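Transcriptional regulator, LacI family protein (Rhodococcus jostii, PDB 3K9C) probably regulates transcription by binding cis-regulatory DNA, with a core related to periplasmic sugar-binding proteins. Local coordinates at residues Arg13-Val18 with Cys67-Leu72; Gly113-Val118 with Leu148-Arg153. All coordinates share one frame; numbering follows the deposited sequence.

Contact 1: residues Arg13-Val18 with Cys67-Leu72; sequences RLLGVV and CEAAIL
I71 N reaches G16 O at 2.7 Å, nearly straight, and G16 N answers to A69 O at 2.9 Å; with V18 N bonded to I71 O, these backbone bonds join two parallel neighbours in the sheet of an alpha/beta sandwich, the Rossmann-like lobe of a periplasmic binding protein-like core. Just before them the chain turns a corner at E68, whose N still donates to L14 O (2.9 Å). There a salt bridge pairs R13 with E68. The bend of R13 at its third torsion (76°) turns its guanidinium back over E68, whose chain is extended beyond CG; the two planes are inclined by 66°. The weak bond from R13 NE to E68 OE1 is 3.1 Å, and the modelled place of OE2 is doubtful. With an alanine here in place of R13, the E68 carboxylate would probably lose this positive mate and Y42 OH its weak bond to NE. On one face of the sheet, L15 CD2 rests on A69 CB at 3.6 Å, beneath helix 240-255. On the other, where helix 55-63 covers V18, V18 and L72 lie side by side, and V18 CG2 presses tightly on L72 CD2 at 3.2 Å.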
ATOM      1  N   ARG B  13     -13.357  14.922 -20.614  1.00 52.18           N
ATOM      2  CA  ARG B  13     -14.353  14.695 -19.570  1.00 50.16           C
ATOM      3  C   ARG B  13     -13.767  13.991 -18.343  1.00 47.55           C
ATOM      4  O   ARG B  13     -13.066  12.982 -18.464  1.00 45.69           O
ATOM      5  CB  ARG B  13     -15.520  13.899 -20.159  1.00 52.02           C
ATOM      6  CG  ARG B  13     -15.902  14.377 -21.562  1.00 55.31           C
ATOM      7  CD  ARG B  13     -17.202  13.768 -22.071  1.00 57.74           C
ATOM      8  NE  ARG B  13     -18.380  14.370 -21.450  1.00 61.14           N
ATOM      9  CZ  ARG B  13     -18.697  15.661 -21.529  1.00 62.46           C
ATOM     10  NH1 ARG B  13     -17.924  16.501 -22.204  1.00 63.29           N
ATOM     11  NH2 ARG B  13     -19.793  16.112 -20.933  1.00 63.24           N
ATOM     12  N   LEU B  14     -14.077  14.531 -17.165  1.00 43.62           N
ATOM     13  CA  LEU B  14     -13.561  14.013 -15.905  1.00 41.06           C
ATOM     14  C   LEU B  14     -14.509  13.204 -15.042  1.00 38.49           C
ATOM     15  O   LEU B  14     -15.689  13.527 -14.912  1.00 39.48           O
ATOM     16  CB  LEU B  14     -13.043  15.159 -15.029  1.00 43.52           C
ATOM     17  CG  LEU B  14     -11.953  16.107 -15.525  1.00 46.00           C
ATOM     18  CD1 LEU B  14     -10.719  15.308 -15.929  1.00 46.20           C
ATOM     19  CD2 LEU B  14     -12.482  16.925 -16.689  1.00 47.22           C
ATOM     20  N   LEU B  15     -13.966  12.151 -14.444  1.00 33.69           N
ATOM     21  CA  LEU B  15     -14.705  11.314 -13.513  1.00 30.59           C
ATOM     22  C   LEU B  15     -13.937  11.421 -12.193  1.00 28.11           C
ATOM     23  O   LEU B  15     -12.725  11.190 -12.145  1.00 26.85           O
ATOM     24  CB  LEU B  15     -14.751   9.861 -13.975  1.00 29.28           C
ATOM     25  CG  LEU B  15     -15.781   9.524 -15.057  1.00 30.44           C
ATOM     26  CD1 LEU B  15     -15.890   8.006 -15.183  1.00 29.47           C
ATOM     27  CD2 LEU B  15     -17.134  10.113 -14.684  1.00 26.89           C
ATOM     28  N   GLY B  16     -14.641  11.798 -11.135  1.00 25.23           N
ATOM     29  CA  GLY B  16     -13.998  11.938  -9.845  1.00 23.67           C
ATOM     30  C   GLY B  16     -13.959  10.632  -9.086  1.00 22.12           C
ATOM     31  O   GLY B  16     -14.940   9.893  -9.060  1.00 23.06           O
ATOM     32  N   VAL B  17     -12.822  10.341  -8.467  1.00 21.85           N
ATOM     33  CA  VAL B  17     -12.690   9.106  -7.695  1.00 20.18           C
ATOM     34  C   VAL B  17     -12.106   9.356  -6.302  1.00 18.66           C
ATOM     35  O   VAL B  17     -10.979   9.821  -6.170  1.00 19.79           O
ATOM     36  CB  VAL B  17     -11.783   8.084  -8.432  1.00 19.31           C
ATOM     37  CG1 VAL B  17     -11.654   6.805  -7.608  1.00 14.48           C
ATOM     38  CG2 VAL B  17     -12.352   7.778  -9.801  1.00 18.90           C
ATOM     39  N   VAL B  18     -12.881   9.060  -5.263  1.00 19.62           N
ATOM     40  CA  VAL B  18     -12.410   9.219  -3.885  1.00 18.34           C
ATOM     41  C   VAL B  18     -11.939   7.832  -3.413  1.00 18.42           C
ATOM     42  O   VAL B  18     -12.663   6.848  -3.571  1.00 18.25           O
ATOM     43  CB  VAL B  18     -13.555   9.734  -2.980  1.00 18.55           C
ATOM     44  CG1 VAL B  18     -13.075   9.907  -1.546  1.00 17.20           C
ATOM     45  CG2 VAL B  18     -14.069  11.076  -3.514  1.00 20.88           C
ATOM     46  N   CYS B  67     -15.858  17.521 -12.422  1.00 42.58           N
ATOM     47  CA  CYS B  67     -16.200  16.103 -12.427  1.00 41.24           C
ATOM     48  C   CYS B  67     -17.660  15.925 -12.828  1.00 40.25           C
ATOM     49  O   CYS B  67     -18.550  16.554 -12.246  1.00 39.23           O
ATOM     50  CB  CYS B  67     -15.987  15.495 -11.036  1.00 41.69           C
ATOM     51  SG  CYS B  67     -14.307  15.654 -10.392  1.00 43.01           S
ATOM     52  N   GLU B  68     -17.903  15.066 -13.816  1.00 38.50           N
ATOM     53  CA  GLU B  68     -19.258  14.796 -14.296  1.00 37.59           C
ATOM     54  C   GLU B  68     -19.919  13.710 -13.463  1.00 35.69           C
ATOM     55  O   GLU B  68     -21.082  13.361 -13.672  1.00 36.24           O
ATOM     56  CB  GLU B  68     -19.223  14.364 -15.759  1.00 38.51           C
ATOM     57  CG  GLU B  68     -18.908  15.489 -16.720  1.00 42.37           C
ATOM     58  CD  GLU B  68     -18.760  14.999 -18.142  1.00 44.60           C
ATOM     59  OE1 GLU B  68     -19.633  14.224 -18.595  1.00 44.78           O
ATOM     60  OE2 GLU B  68     -17.774  15.392 -18.802  1.00 45.95           O
ATOM     61  N   ALA B  69     -19.160  13.175 -12.518  1.00 31.74           N
ATOM     62  CA  ALA B  69     -19.654  12.137 -11.638  1.00 29.56           C
ATOM     63  C   ALA B  69     -18.630  11.925 -10.541  1.00 28.44           C
ATOM     64  O   ALA B  69     -17.455  12.259 -10.701  1.00 28.23           O
ATOM     65  CB  ALA B  69     -19.873  10.842 -12.419  1.00 30.39           C
ATOM     66  N   ALA B  70     -19.086  11.382  -9.423  1.00 26.32           N
ATOM     67  CA  ALA B  70     -18.213  11.105  -8.297  1.00 26.39           C
ATOM     68  C   ALA B  70     -18.365   9.645  -7.916  1.00 24.70           C
ATOM     69  O   ALA B  70     -19.463   9.197  -7.588  1.00 25.42           O
ATOM     70  CB  ALA B  70     -18.572  12.000  -7.107  1.00 24.76           C
ATOM     71  N   ILE B  71     -17.260   8.910  -7.986  1.00 25.36           N
ATOM     72  CA  ILE B  71     -17.221   7.497  -7.621  1.00 24.22           C
ATOM     73  C   ILE B  71     -16.468   7.395  -6.286  1.00 25.05           C
ATOM     74  O   ILE B  71     -15.269   7.690  -6.210  1.00 22.64           O
ATOM     75  CB  ILE B  71     -16.472   6.683  -8.681  1.00 26.05           C
ATOM     76  CG1 ILE B  71     -17.241   6.718 -10.000  1.00 25.80           C
ATOM     77  CG2 ILE B  71     -16.271   5.253  -8.196  1.00 25.50           C
ATOM     78  CD1 ILE B  71     -16.474   6.143 -11.157  1.00 29.29           C
ATOM     79  N   LEU B  72     -17.174   6.989  -5.234  1.00 24.53           N
ATOM     80  CA  LEU B  72     -16.570   6.874  -3.910  1.00 23.50           C
ATOM     81  C   LEU B  72     -16.264   5.418  -3.553  1.00 23.17           C
ATOM     82  O   LEU B  72     -17.172   4.592  -3.438  1.00 21.79           O
ATOM     83  CB  LEU B  72     -17.506   7.470  -2.846  1.00 24.43           C
ATOM     84  CG  LEU B  72     -18.144   8.848  -3.092  1.00 27.40           C
ATOM     85  CD1 LEU B  72     -18.906   9.272  -1.837  1.00 26.62           C
ATOM     86  CD2 LEU B  72     -17.090   9.882  -3.434  1.00 27.61           C
TER

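Contact 2: residues Gly113-Val118 with Leu148-Arg153; sequences GITLAV and LAAMDR
V118 and A150 point at each other where two neighbouring helices, 110-123 and 140-153, pack in the layer over the four-stranded parallel sheet of the second lobe, itself Rossmann-like. Their side chains both point across the gap, and the single methyl of A150 sits against the whole isopropyl group: its CB lies 3.8 Å from V118 CB and about as far from both branches. With V118 CG1 anti to the backbone N (chi1 169°), that branch also meets the selenium of M151, a selenomethionine, at 4.0 Å from SE. The M151 chain is bent at its second and third torsions and crosses V118 obliquely, while also touching I129 and A160 on the strands below. One turn before V118, T115 turns its methyl to A150: CG2 approaches A150 CB at 4.1 Å, while OG1 is hydrogen-bonded back to V111 O within its own helix. The short side chain of A150 allows a close backbone approach, with T115 CA and A150 CA 5.5 Å apart, although the segment axes run 9.0 Å from each other at a 40° angle. Apolar packing does the joining here, and it is modest, burying 205 Å² in all. At its outer margin R153, which also touches a crystal neighbour, crosses T115 at about a right angle. A149 O of the same helix lies above one face of the R153 guanidinium, offset toward its rim, and T115 CG2 lies at the edge of the group, near its plane, 4.1 Å from NH2.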
ATOM      1  N   GLY B 113     -19.599 -14.346  -0.931  1.00 23.11           N
ATOM      2  CA  GLY B 113     -18.155 -14.498  -0.862  1.00 20.31           C
ATOM      3  C   GLY B 113     -17.659 -15.270   0.342  1.00 21.00           C
ATOM      4  O   GLY B 113     -16.865 -16.216   0.216  1.00 18.57           O
ATOM      5  N   ILE B 114     -18.125 -14.882   1.522  1.00 20.82           N
ATOM      6  CA  ILE B 114     -17.682 -15.553   2.729  1.00 21.53           C
ATOM      7  C   ILE B 114     -18.240 -16.971   2.773  1.00 21.17           C
ATOM      8  O   ILE B 114     -17.595 -17.877   3.305  1.00 22.02           O
ATOM      9  CB  ILE B 114     -18.050 -14.721   3.999  1.00 23.26           C
ATOM     10  CG1 ILE B 114     -17.280 -15.254   5.205  1.00 26.56           C
ATOM     11  CG2 ILE B 114     -19.542 -14.752   4.251  1.00 24.13           C
ATOM     12  CD1 ILE B 114     -16.839 -14.170   6.164  1.00 30.12           C
ATOM     13  N   THR B 115     -19.419 -17.182   2.186  1.00 20.90           N
ATOM     14  CA  THR B 115     -19.993 -18.527   2.154  1.00 20.46           C
ATOM     15  C   THR B 115     -19.041 -19.443   1.374  1.00 21.39           C
ATOM     16  O   THR B 115     -18.859 -20.607   1.735  1.00 22.56           O
ATOM     17  CB  THR B 115     -21.397 -18.544   1.486  1.00 18.96           C
ATOM     18  OG1 THR B 115     -22.265 -17.643   2.173  1.00 22.77           O
ATOM     19  CG2 THR B 115     -22.008 -19.930   1.550  1.00 19.53           C
ATOM     20  N   LEU B 116     -18.431 -18.916   0.308  1.00 21.49           N
ATOM     21  CA  LEU B 116     -17.472 -19.700  -0.485  1.00 20.92           C
ATOM     22  C   LEU B 116     -16.286 -20.091   0.396  1.00 21.24           C
ATOM     23  O   LEU B 116     -15.812 -21.226   0.353  1.00 19.70           O
ATOM     24  CB  LEU B 116     -16.954 -18.887  -1.682  1.00 22.76           C
ATOM     25  CG  LEU B 116     -17.939 -18.564  -2.809  1.00 25.00           C
ATOM     26  CD1 LEU B 116     -17.279 -17.621  -3.805  1.00 24.47           C
ATOM     27  CD2 LEU B 116     -18.389 -19.859  -3.493  1.00 23.30           C
ATOM     28  N   ALA B 117     -15.802 -19.128   1.178  1.00 20.29           N
ATOM     29  CA  ALA B 117     -14.683 -19.361   2.089  1.00 19.91           C
ATOM     30  C   ALA B 117     -15.051 -20.479   3.064  1.00 18.95           C
ATOM     31  O   ALA B 117     -14.286 -21.416   3.254  1.00 19.69           O
ATOM     32  CB  ALA B 117     -14.349 -18.065   2.859  1.00 19.16           C
ATOM     33  N   VAL B 118     -16.228 -20.378   3.681  1.00 20.45           N
ATOM     34  CA  VAL B 118     -16.681 -21.400   4.627  1.00 21.41           C
ATOM     35  C   VAL B 118     -16.888 -22.755   3.957  1.00 21.70           C
ATOM     36  O   VAL B 118     -16.443 -23.773   4.475  1.00 22.92           O
ATOM     37  CB  VAL B 118     -17.999 -20.995   5.342  1.00 20.59           C
ATOM     38  CG1 VAL B 118     -18.572 -22.200   6.107  1.00 22.21           C
ATOM     39  CG2 VAL B 118     -17.731 -19.851   6.324  1.00 21.35           C
ATOM     40  N   LEU B 148     -21.746 -16.453   9.827  1.00 20.94           N
ATOM     41  CA  LEU B 148     -22.563 -17.157  10.806  1.00 22.80           C
ATOM     42  C   LEU B 148     -23.634 -18.006  10.113  1.00 23.33           C
ATOM     43  O   LEU B 148     -23.923 -19.122  10.536  1.00 24.13           O
ATOM     44  CB  LEU B 148     -23.210 -16.142  11.758  1.00 22.55           C
ATOM     45  CG  LEU B 148     -22.217 -15.431  12.685  1.00 22.41           C
ATOM     46  CD1 LEU B 148     -22.891 -14.280  13.429  1.00 22.77           C
ATOM     47  CD2 LEU B 148     -21.653 -16.443  13.659  1.00 23.09           C
ATOM     48  N   ALA B 149     -24.210 -17.477   9.040  1.00 23.42           N
ATOM     49  CA  ALA B 149     -25.238 -18.207   8.308  1.00 24.87           C
ATOM     50  C   ALA B 149     -24.649 -19.462   7.691  1.00 24.29           C
ATOM     51  O   ALA B 149     -25.216 -20.548   7.809  1.00 25.23           O
ATOM     52  CB  ALA B 149     -25.837 -17.328   7.222  1.00 24.39           C
ATOM     53  N   ALA B 150     -23.506 -19.315   7.029  1.00 24.39           N
ATOM     54  CA  ALA B 150     -22.863 -20.454   6.395  1.00 23.74           C
ATOM     55  C   ALA B 150     -22.468 -21.502   7.429  1.00 23.72           C
ATOM     56  O   ALA B 150     -22.600 -22.695   7.183  1.00 24.27           O
ATOM     57  CB  ALA B 150     -21.639 -20.001   5.606  1.00 24.82           C
HETATM   58  N   MSE B 151     -21.968 -21.074   8.584  1.00 24.02           N
HETATM   59  CA  MSE B 151     -21.581 -22.053   9.596  1.00 24.66           C
HETATM   60  C   MSE B 151     -22.816 -22.830  10.070  1.00 25.83           C
HETATM   61  O   MSE B 151     -22.762 -24.042  10.296  1.00 23.12           O
HETATM   62  CB  MSE B 151     -20.893 -21.366  10.786  1.00 24.90           C
HETATM   63  CG  MSE B 151     -19.474 -20.856  10.515  1.00 23.32           C
HETATM   64 SE   MSE B 151     -18.259 -22.316  10.095  1.00 30.75          SE
HETATM   65  CE  MSE B 151     -17.865 -22.940  11.909  1.00 21.63           C
ATOM     66  N   ASP B 152     -23.929 -22.120  10.199  1.00 27.99           N
ATOM     67  CA  ASP B 152     -25.175 -22.719  10.649  1.00 32.34           C
ATOM     68  C   ASP B 152     -25.694 -23.730   9.626  1.00 34.38           C
ATOM     69  O   ASP B 152     -26.231 -24.776   9.993  1.00 35.44           O
ATOM     70  CB  ASP B 152     -26.211 -21.617  10.902  1.00 32.28           C
ATOM     71  CG  ASP B 152     -27.465 -22.132  11.590  1.00 35.64           C
ATOM     72  OD1 ASP B 152     -27.372 -23.075  12.409  1.00 34.80           O
ATOM     73  OD2 ASP B 152     -28.545 -21.570  11.321  1.00 37.06           O
ATOM     74  N   ARG B 153     -25.508 -23.424   8.343  1.00 35.91           N
ATOM     75  CA  ARG B 153     -25.950 -24.312   7.272  1.00 36.12           C
ATOM     76  C   ARG B 153     -25.202 -25.642   7.327  1.00 35.57           C
ATOM     77  O   ARG B 153     -25.724 -26.670   6.894  1.00 35.71           O
ATOM     78  CB  ARG B 153     -25.721 -23.663   5.905  1.00 39.53           C
ATOM     79  CG  ARG B 153     -26.969 -23.602   5.034  1.00 45.25           C
ATOM     80  CD  ARG B 153     -26.636 -23.295   3.578  1.00 48.70           C
ATOM     81  NE  ARG B 153     -25.895 -22.046   3.418  1.00 54.09           N
ATOM     82  CZ  ARG B 153     -26.354 -20.846   3.763  1.00 56.03           C
ATOM     83  NH1 ARG B 153     -27.566 -20.717   4.298  1.00 56.01           N
ATOM     84  NH2 ARG B 153     -25.603 -19.771   3.565  1.00 55.63           N
TER

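Overall arrangement
From the N terminus, strand 13-20 opens the first lobe. The chain then runs through helix 24-39, strand 42-49 and helix 55-63 before strand 67-73 returns beside 13-20, and contact 1 closes this loop of 48 residues, leaving 13-20 between 42-49 and 67-73. Strands 91-94 and 104-108 extend the same sheet, after which helix 110-123 enters the second lobe. Strand 129-133 follows, and contact 2 closes a shorter loop of 29 residues by setting helix 140-153 against 110-123. The two loops stand in series, neither nesting nor crossing. The centres of the two contacts are about 35 Å apart on opposite sides of the chain's centre: one ties strands, the other helices. Helix 240-255 later returns to cover one face of contact 1.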